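Putative oxidoreductase (Magnetospirillum magnetotacticum, PDB 3C1A) is probably an NAD(P)-dependent oxidoreductase of the GFO/IDH/MocA family, pairing a Rossmann-fold nucleotide-binding domain with a C-terminal domain built on a mixed sheet. Local coordinates at residues L13-A18 / I74-P79; V38-S43 / C55-D60. All coordinates share one frame; numbering follows the deposited sequence.

Contact 1 of 2, residues L13-A18 / I74-P79; sequences LALIGA and IIATPP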
loop_
_atom_site.group_PDB
_atom_site.type_symbol
_atom_site.label_atom_id
_atom_site.label_comp_id
_atom_site.label_asym_id
_atom_site.label_seq_id
_atom_site.Cartn_x
_atom_site.Cartn_y
_atom_site.Cartn_z
ATOM N N LEU A 13 4.191 -14.816 -13.923
ATOM C CA LEU A 13 4.340 -14.366 -12.558
ATOM C C LEU A 13 4.420 -15.497 -11.597
ATOM O O LEU A 13 3.828 -16.539 -11.805
ATOM C CB LEU A 13 3.156 -13.492 -12.131
ATOM C CG LEU A 13 2.838 -12.246 -12.925
ATOM C CD1 LEU A 13 1.582 -11.554 -12.305
ATOM C CD2 LEU A 13 4.040 -11.328 -12.960
ATOM N N ALA A 14 5.158 -15.277 -10.514
ATOM C CA ALA A 14 5.170 -16.224 -9.416
ATOM C C ALA A 14 4.851 -15.481 -8.117
ATOM O O ALA A 14 5.118 -14.285 -7.995
ATOM C CB ALA A 14 6.515 -16.935 -9.328
ATOM N N LEU A 15 4.259 -16.195 -7.162
ATOM C CA LEU A 15 3.854 -15.608 -5.898
ATOM C C LEU A 15 4.548 -16.314 -4.736
ATOM O O LEU A 15 4.581 -17.574 -4.655
ATOM C CB LEU A 15 2.335 -15.705 -5.765
ATOM C CG LEU A 15 1.668 -15.288 -4.449
ATOM C CD1 LEU A 15 1.972 -13.832 -4.152
ATOM C CD2 LEU A 15 0.163 -15.542 -4.527
ATOM N N ILE A 16 5.184 -15.522 -3.880
ATOM C CA ILE A 16 5.783 -16.064 -2.705
ATOM C C ILE A 16 4.900 -15.498 -1.591
ATOM O O ILE A 16 4.869 -14.280 -1.377
ATOM C CB ILE A 16 7.262 -15.695 -2.540
ATOM C CG1 ILE A 16 8.080 -16.250 -3.725
ATOM C CG2 ILE A 16 7.747 -16.217 -1.200
ATOM C CD1 ILE A 16 9.442 -15.640 -3.897
ATOM N N GLY A 17 4.154 -16.381 -0.931
ATOM C CA GLY A 17 3.159 -15.984 0.067
ATOM C C GLY A 17 3.354 -16.698 1.376
ATOM O O GLY A 17 3.739 -17.860 1.401
ATOM N N ALA A 18 3.115 -16.003 2.479
ATOM C CA ALA A 18 3.107 -16.636 3.795
ATOM C C ALA A 18 2.128 -15.890 4.682
ATOM O O ALA A 18 2.020 -14.662 4.604
ATOM C CB ALA A 18 4.501 -16.627 4.409
ATOM N N ILE A 74 5.805 -11.693 -7.103
ATOM C CA ILE A 74 5.029 -10.974 -6.125
ATOM C C ILE A 74 5.402 -11.503 -4.710
ATOM O O ILE A 74 5.281 -12.716 -4.417
ATOM C CB ILE A 74 3.520 -11.164 -6.389
ATOM C CG1 ILE A 74 3.171 -10.754 -7.834
ATOM C CG2 ILE A 74 2.662 -10.419 -5.358
ATOM C CD1 ILE A 74 1.646 -10.756 -8.137
ATOM N N ILE A 75 5.894 -10.617 -3.854
ATOM C CA ILE A 75 6.320 -10.987 -2.527
ATOM C C ILE A 75 5.224 -10.523 -1.518
ATOM O O ILE A 75 5.108 -9.337 -1.189
ATOM C CB ILE A 75 7.769 -10.402 -2.227
ATOM C CG1 ILE A 75 8.786 -10.992 -3.220
ATOM C CG2 ILE A 75 8.197 -10.706 -0.842
ATOM C CD1 ILE A 75 10.091 -10.196 -3.326
ATOM N N ALA A 76 4.416 -11.483 -1.060
ATOM C CA ALA A 76 3.347 -11.254 -0.100
ATOM C C ALA A 76 3.606 -12.076 1.183
ATOM O O ALA A 76 2.825 -12.930 1.562
ATOM C CB ALA A 76 2.027 -11.594 -0.748
ATOM N N THR A 77 4.751 -11.823 1.815
ATOM C CA THR A 77 5.190 -12.508 3.026
ATOM C C THR A 77 5.156 -11.497 4.214
ATOM O O THR A 77 4.938 -10.307 4.001
ATOM C CB THR A 77 6.635 -13.103 2.842
ATOM O OG1 THR A 77 7.574 -12.063 2.548
ATOM C CG2 THR A 77 6.693 -14.161 1.721
ATOM N N PRO A 78 5.376 -11.962 5.470
ATOM C CA PRO A 78 5.433 -10.979 6.550
ATOM C C PRO A 78 6.542 -9.981 6.232
ATOM O O PRO A 78 7.543 -10.363 5.617
ATOM C CB PRO A 78 5.774 -11.835 7.781
ATOM C CG PRO A 78 5.194 -13.187 7.436
ATOM C CD PRO A 78 5.555 -13.329 5.977
ATOM N N PRO A 79 6.377 -8.713 6.626
ATOM C CA PRO A 79 7.305 -7.676 6.165
ATOM C C PRO A 79 8.733 -7.833 6.612
ATOM O O PRO A 79 9.606 -7.425 5.882
ATOM C CB PRO A 79 6.724 -6.374 6.734
ATOM C CG PRO A 79 5.524 -6.738 7.501
ATOM C CD PRO A 79 5.335 -8.190 7.521
#
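Ile16 N donates to Ile74 O within a ladder of parallel backbone bonds that joins strand 11-17 to strand 72-76, the first and fourth strands in the 3-2-1-4-5-6 order of the Rossmann fold. Three more bonds cross. Ile74 N donates a hydrogen bond to Ala14 O (2.8 Å), Ala76 N to Ile16 O, and Ala18 N, one residue past the end of its strand, reaches Ala76 O. The others meet their carbonyls nearly head-on; Ala18 N lies 3.2 Å from Ala76 O and 33° off the carbonyl plane, as the strands give way to loops. Leu15 turns its own backbone polar groups the other way, to Arg39 and Ala41, so both edges of this central strand are bonded.

On the face of Leu15, Ile74 and Ala76, packed under helix 25-31, Leu15 CD1 rests 3.7 Å from Ile74 CG2 and also nears Ala76 CB. Leucine's CG, anti to the backbone N (chi1 174°), leans the branch over the neighbouring strand, while Ala76, with only CB, lets the leucine methyl come alongside. The other face lies against helix 82-91; there Ile16 and Thr77 run side by side, their CG2 methyls 3.7 Å apart. Threonine suits this boundary: the methyl joins the apolar layer, while OG1 bonds with the Thr81 hydroxyl and Thr77 O is hydrogen-bonded to His82 NE2. Past the last backbone bond, Ala18 CB meets the ring of Pro78 at CD, 3.8 Å away.

Contact 2 of 2, residues V38-S43 / C55-D60; sequences VRLASS and CVIESD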
loop_
_atom_site.group_PDB
_atom_site.type_symbol
_atom_site.label_atom_id
_atom_site.label_comp_id
_atom_site.label_asym_id
_atom_site.label_seq_id
_atom_site.Cartn_x
_atom_site.Cartn_y
_atom_site.Cartn_z
ATOM N N VAL A 38 2.638 -18.951 -12.742
ATOM C CA VAL A 38 3.390 -20.117 -13.175
ATOM C C VAL A 38 4.099 -20.905 -12.047
ATOM O O VAL A 38 4.403 -22.091 -12.222
ATOM C CB VAL A 38 4.382 -19.749 -14.301
ATOM C CG1 VAL A 38 3.687 -19.031 -15.413
ATOM C CG2 VAL A 38 5.578 -18.921 -13.770
ATOM N N ARG A 39 4.425 -20.254 -10.925
ATOM C CA ARG A 39 4.841 -20.965 -9.713
ATOM C C ARG A 39 4.211 -20.298 -8.510
ATOM O O ARG A 39 3.913 -19.096 -8.534
ATOM C CB ARG A 39 6.385 -21.006 -9.501
ATOM C CG ARG A 39 7.187 -21.509 -10.666
ATOM C CD ARG A 39 8.499 -22.198 -10.264
ATOM N NE ARG A 39 9.236 -22.595 -11.457
ATOM C CZ ARG A 39 10.192 -23.522 -11.530
ATOM N NH1 ARG A 39 10.616 -24.147 -10.454
ATOM N NH2 ARG A 39 10.788 -23.743 -12.698
ATOM N N LEU A 40 4.051 -21.082 -7.451
ATOM C CA LEU A 40 3.525 -20.614 -6.160
ATOM C C LEU A 40 4.286 -21.264 -5.035
ATOM O O LEU A 40 4.335 -22.497 -4.965
ATOM C CB LEU A 40 2.048 -21.012 -6.042
ATOM C CG LEU A 40 1.333 -20.718 -4.726
ATOM C CD1 LEU A 40 1.277 -19.195 -4.482
ATOM C CD2 LEU A 40 -0.064 -21.385 -4.744
ATOM N N ALA A 41 4.921 -20.432 -4.205
ATOM C CA ALA A 41 5.494 -20.846 -2.943
ATOM C C ALA A 41 4.656 -20.293 -1.782
ATOM O O ALA A 41 4.727 -19.116 -1.468
ATOM C CB ALA A 41 6.924 -20.384 -2.849
ATOM N N SER A 42 3.838 -21.126 -1.146
ATOM C CA SER A 42 2.958 -20.632 -0.070
ATOM C C SER A 42 2.841 -21.589 1.109
ATOM O O SER A 42 2.638 -22.777 0.910
ATOM C CB SER A 42 1.555 -20.378 -0.587
ATOM O OG SER A 42 0.740 -19.875 0.470
ATOM N N SER A 43 2.945 -21.051 2.324
ATOM C CA SER A 43 2.759 -21.833 3.567
ATOM C C SER A 43 1.282 -22.119 3.839
ATOM O O SER A 43 0.930 -23.007 4.614
ATOM C CB SER A 43 3.336 -21.061 4.769
ATOM O OG SER A 43 2.604 -19.861 5.039
ATOM N N CYS A 55 0.656 -24.455 -12.796
ATOM C CA CYS A 55 1.414 -23.748 -11.775
ATOM C C CYS A 55 2.184 -24.748 -10.904
ATOM O O CYS A 55 1.603 -25.679 -10.331
ATOM C CB CYS A 55 0.499 -22.854 -10.925
ATOM S SG CYS A 55 1.324 -21.969 -9.609
ATOM N N VAL A 56 3.495 -24.540 -10.795
ATOM C CA VAL A 56 4.365 -25.383 -9.972
ATOM C C VAL A 56 4.292 -24.990 -8.495
ATOM O O VAL A 56 4.526 -23.825 -8.128
ATOM C CB VAL A 56 5.854 -25.239 -10.386
ATOM C CG1 VAL A 56 6.713 -26.146 -9.557
ATOM C CG2 VAL A 56 6.052 -25.490 -11.862
ATOM N N ILE A 57 4.034 -25.974 -7.633
ATOM C CA ILE A 57 4.032 -25.756 -6.181
ATOM C C ILE A 57 5.419 -25.949 -5.575
ATOM O O ILE A 57 6.057 -27.000 -5.727
ATOM C CB ILE A 57 3.026 -26.691 -5.472
ATOM C CG1 ILE A 57 1.634 -26.521 -6.093
ATOM C CG2 ILE A 57 3.034 -26.437 -3.946
ATOM C CD1 ILE A 57 1.056 -25.139 -5.968
ATOM N N GLU A 58 5.886 -24.906 -4.906
ATOM C CA GLU A 58 7.171 -24.921 -4.247
ATOM C C GLU A 58 7.040 -24.777 -2.752
ATOM O O GLU A 58 6.295 -23.945 -2.250
ATOM C CB GLU A 58 8.081 -23.810 -4.798
ATOM C CG GLU A 58 8.273 -23.805 -6.316
ATOM C CD GLU A 58 9.116 -24.962 -6.859
ATOM O OE1 GLU A 58 9.402 -25.941 -6.125
ATOM O OE2 GLU A 58 9.450 -24.907 -8.058
ATOM N N SER A 59 7.819 -25.560 -2.028
ATOM C CA SER A 59 7.931 -25.378 -0.614
ATOM C C SER A 59 9.013 -24.330 -0.346
ATOM O O SER A 59 8.896 -23.545 0.607
ATOM C CB SER A 59 8.261 -26.710 0.049
ATOM O OG SER A 59 9.641 -26.984 -0.098
ATOM N N ASP A 60 10.042 -24.285 -1.200
ATOM C CA ASP A 60 11.183 -23.366 -1.028
ATOM C C ASP A 60 11.076 -22.155 -1.933
ATOM O O ASP A 60 11.057 -22.320 -3.153
ATOM C CB ASP A 60 12.479 -24.126 -1.329
ATOM C CG ASP A 60 13.720 -23.439 -0.795
ATOM O OD1 ASP A 60 13.778 -22.183 -0.712
ATOM O OD2 ASP A 60 14.659 -24.192 -0.469
#
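Arg39 NH1 and Glu58 OE2, 2.8 Å apart, form a salt bridge over the edge pair of the Rossmann sheet, where strand 35-42 lies parallel to outermost strand 56-58 in a beta-alpha-beta unit with helix 45-48 between them. The guanidinium and carboxylate planes are only 18° apart; OE2 sits at the guanidinium edge, but the N-H...O angle is a bent 137°. Arginine reaches it with a chain extended from CG to NE, whose CG runs beside Val56 CB; glutamate comes back to meet it by bending at chi2.

Beneath the bridge, Leu40 is held by both its backbone N and its backbone O: its N bonds to Val56 O at 2.9 Å, and its O accepts Glu58 N. Val56 N binds Val38 O from well above the carbonyl plane, 43° out of it. At the start of the pairing, Cys55 SG tucks against the backbone, 3.5 Å from Arg39 C. On the face of Leu40 and Ile57, Leu40 CD2 and Ile57 CD1 meet at 4.1 Å, apolar ends that suit the cover given by Leu48 and Val51.

Further out, Val64 of helix 62-65 packs on both Arg39 and Glu58. A methionine in place of Arg39 would probably leave Glu58 and Glu69 without their shared positive mate and Glu58's carboxylate freer to turn. Two carboxylates fix the rotation of the guanidinium, the second salt bridge running from Glu69 OE2 to Arg39 NE.

Overall arrangement
Contacts 1 and 2 are neighbouring seams of one parallel sheet, their centres about 10 Å apart: strand 11-17 of contact 1 lies directly beside strand 35-42 of contact 2. The two are stitched together by probable hydrogen bonds, Leu13 O to Val38 N and Gly17 N to Ala41 O, each 2.8 Å. Contact 1 is buried at the middle of the sheet, whereas contact 2, at its edge, is only partly buried and carries the charged pair. Just past the ends of strands 11-17 and 35-42, Ala18 CA packs 3.5 Å from Ser43 OG. In Rossmann folds the dinucleotide generally binds across such C-terminal strand ends, so this rim is probably part of the cofactor site.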